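Local coordinates for putative branched chain amino acid ABC transporter, periplasmic amino acid-binding protein (Brucella ovis, PDB 4XFK), which is a component of an amino-acid transport system and probably serves as its periplasmic binding protein for branched-chain and related amino acids, at residues K13-E18 / K72-D77. The protein carries 1 engineered substitution. Numbering follows the deposited sequence.
Sequences KIALVE and KAAIAD
Ala15 and Ala74 meet methyl to methyl, with CB of Ala15 3.6 Å from CB of Ala74. Both CB atoms point toward the other segment. With such short side chains, the backbones come close: the CA atoms of these two residues are 6.1 Å apart. This is the tight, buried part of the contact. Tyr58 of strand 54-59 and Ile82 of strand 81-84 touch both alanines, so the methyl pair is closed in by the two neighbouring strands.

Strand 13-18 runs between 54-59 and 81-84 in the five-stranded parallel sheet of one lobe of the periplasmic binding protein fold. Helix 63-76 is the helix of the beta-alpha-beta crossover that joins strand 54-59 to strand 81-84, and packs on one face of the sheet over strand 13-18.

The other end is loose and wet. Here the CA atoms of Lys13 and Asp77 are 8.7 Å apart. The Lys13 chain is fully extended beyond CG and reaches past the end of the helix. Its NZ stops 3.5 Å from Asp77 O, and a water joins the two. The water accepts from Lys13 NZ at 3.0 Å and donates to Asp77 O at 2.9 Å. The Asp77 carboxylate takes no part in this bridge; its OD2 is hydrogen-bonded to Tyr58 OH.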
loop_
_atom_site.group_PDB
_atom_site.type_symbol
_atom_site.label_atom_id
_atom_site.label_comp_id
_atom_site.label_asym_id
_atom_site.label_seq_id
_atom_site.Cartn_x
_atom_site.Cartn_y
_atom_site.Cartn_z
ATOM N N LYS A 13 7.877 21.420 4.610
ATOM C CA LYS A 13 8.953 20.559 4.142
ATOM C C LYS A 13 8.574 19.104 4.392
ATOM O O LYS A 13 8.366 18.687 5.543
ATOM C CB LYS A 13 10.260 20.893 4.864
ATOM C CG LYS A 13 10.774 22.308 4.577
ATOM C CD LYS A 13 12.109 22.560 5.272
ATOM C CE LYS A 13 12.666 23.943 4.958
ATOM N NZ LYS A 13 14.028 24.107 5.540
ATOM N N ILE A 14 8.495 18.334 3.311
ATOM C CA ILE A 14 8.078 16.939 3.379
ATOM C C ILE A 14 9.229 16.046 2.958
ATOM O O ILE A 14 9.756 16.185 1.848
ATOM C CB ILE A 14 6.855 16.682 2.474
ATOM C CG1 ILE A 14 5.700 17.599 2.880
ATOM C CG2 ILE A 14 6.436 15.218 2.534
ATOM C CD1 ILE A 14 4.415 17.345 2.129
ATOM N N ALA A 15 9.609 15.128 3.846
ATOM C CA ALA A 15 10.715 14.216 3.589
ATOM C C ALA A 15 10.229 12.852 3.124
ATOM O O ALA A 15 9.443 12.202 3.804
ATOM C CB ALA A 15 11.562 14.051 4.832
ATOM N N LEU A 16 10.726 12.418 1.975
ATOM C CA LEU A 16 10.456 11.078 1.458
ATOM C C LEU A 16 11.636 10.199 1.843
ATOM O O LEU A 16 12.770 10.425 1.397
ATOM C CB LEU A 16 10.304 11.126 -0.063
ATOM C CG LEU A 16 10.132 9.780 -0.763
ATOM C CD1 LEU A 16 8.854 9.079 -0.322
ATOM C CD2 LEU A 16 10.156 9.952 -2.284
ATOM N N VAL A 17 11.384 9.227 2.712
ATOM C CA VAL A 17 12.436 8.332 3.168
ATOM C C VAL A 17 12.159 6.965 2.563
ATOM O O VAL A 17 11.271 6.241 3.009
ATOM C CB VAL A 17 12.472 8.246 4.703
ATOM C CG1 VAL A 17 13.549 7.270 5.170
ATOM C CG2 VAL A 17 12.685 9.633 5.313
ATOM N N GLU A 18 12.916 6.623 1.531
ATOM C CA GLU A 18 12.619 5.456 0.710
ATOM C C GLU A 18 13.876 4.862 0.116
ATOM O O GLU A 18 14.926 5.495 0.114
ATOM C CB GLU A 18 11.655 5.811 -0.432
ATOM C CG GLU A 18 10.194 5.605 -0.088
ATOM C CD GLU A 18 9.888 4.159 0.254
ATOM O OE1 GLU A 18 10.682 3.272 -0.135
ATOM O OE2 GLU A 18 8.859 3.906 0.910
ATOM N N LYS A 72 16.175 11.073 11.537
ATOM C CA LYS A 72 16.883 12.095 12.296
ATOM C C LYS A 72 17.387 13.206 11.373
ATOM O O LYS A 72 17.255 14.386 11.683
ATOM C CB LYS A 72 18.041 11.480 13.087
ATOM C CG LYS A 72 17.599 10.542 14.201
ATOM C CD LYS A 72 18.794 9.904 14.887
ATOM C CE LYS A 72 18.401 8.644 15.655
ATOM N NZ LYS A 72 17.330 8.876 16.662
ATOM N N ALA A 73 17.930 12.824 10.222
ATOM C CA ALA A 73 18.454 13.801 9.277
ATOM C C ALA A 73 17.344 14.681 8.725
ATOM O O ALA A 73 17.491 15.899 8.638
ATOM C CB ALA A 73 19.203 13.106 8.148
ATOM N N ALA A 74 16.222 14.061 8.372
ATOM C CA ALA A 74 15.091 14.795 7.813
ATOM C C ALA A 74 14.557 15.833 8.803
ATOM O O ALA A 74 14.298 16.984 8.442
ATOM C CB ALA A 74 14.002 13.827 7.408
ATOM N N ILE A 75 14.388 15.421 10.053
ATOM C CA ILE A 75 13.892 16.334 11.075
ATOM C C ILE A 75 14.873 17.488 11.307
ATOM O O ILE A 75 14.468 18.647 11.415
ATOM C CB ILE A 75 13.575 15.593 12.391
ATOM C CG1 ILE A 75 12.378 14.657 12.186
ATOM C CG2 ILE A 75 13.270 16.585 13.503
ATOM C CD1 ILE A 75 12.144 13.703 13.336
ATOM N N ALA A 76 16.164 17.171 11.346
ATOM C CA ALA A 76 17.198 18.192 11.496
ATOM C C ALA A 76 17.177 19.190 10.336
ATOM O O ALA A 76 17.492 20.370 10.514
ATOM C CB ALA A 76 18.576 17.546 11.622
ATOM N N ASP A 77 16.808 18.709 9.152
ATOM C CA ASP A 77 16.710 19.557 7.970
ATOM C C ASP A 77 15.407 20.356 7.922
ATOM O O ASP A 77 15.171 21.091 6.969
ATOM C CB ASP A 77 16.856 18.725 6.687
ATOM C CG ASP A 77 18.272 18.229 6.469
ATOM O OD1 ASP A 77 19.215 18.874 6.969
ATOM O OD2 ASP A 77 18.455 17.203 5.782
HETATM O O HOH W 1 16.010 22.190 4.439
#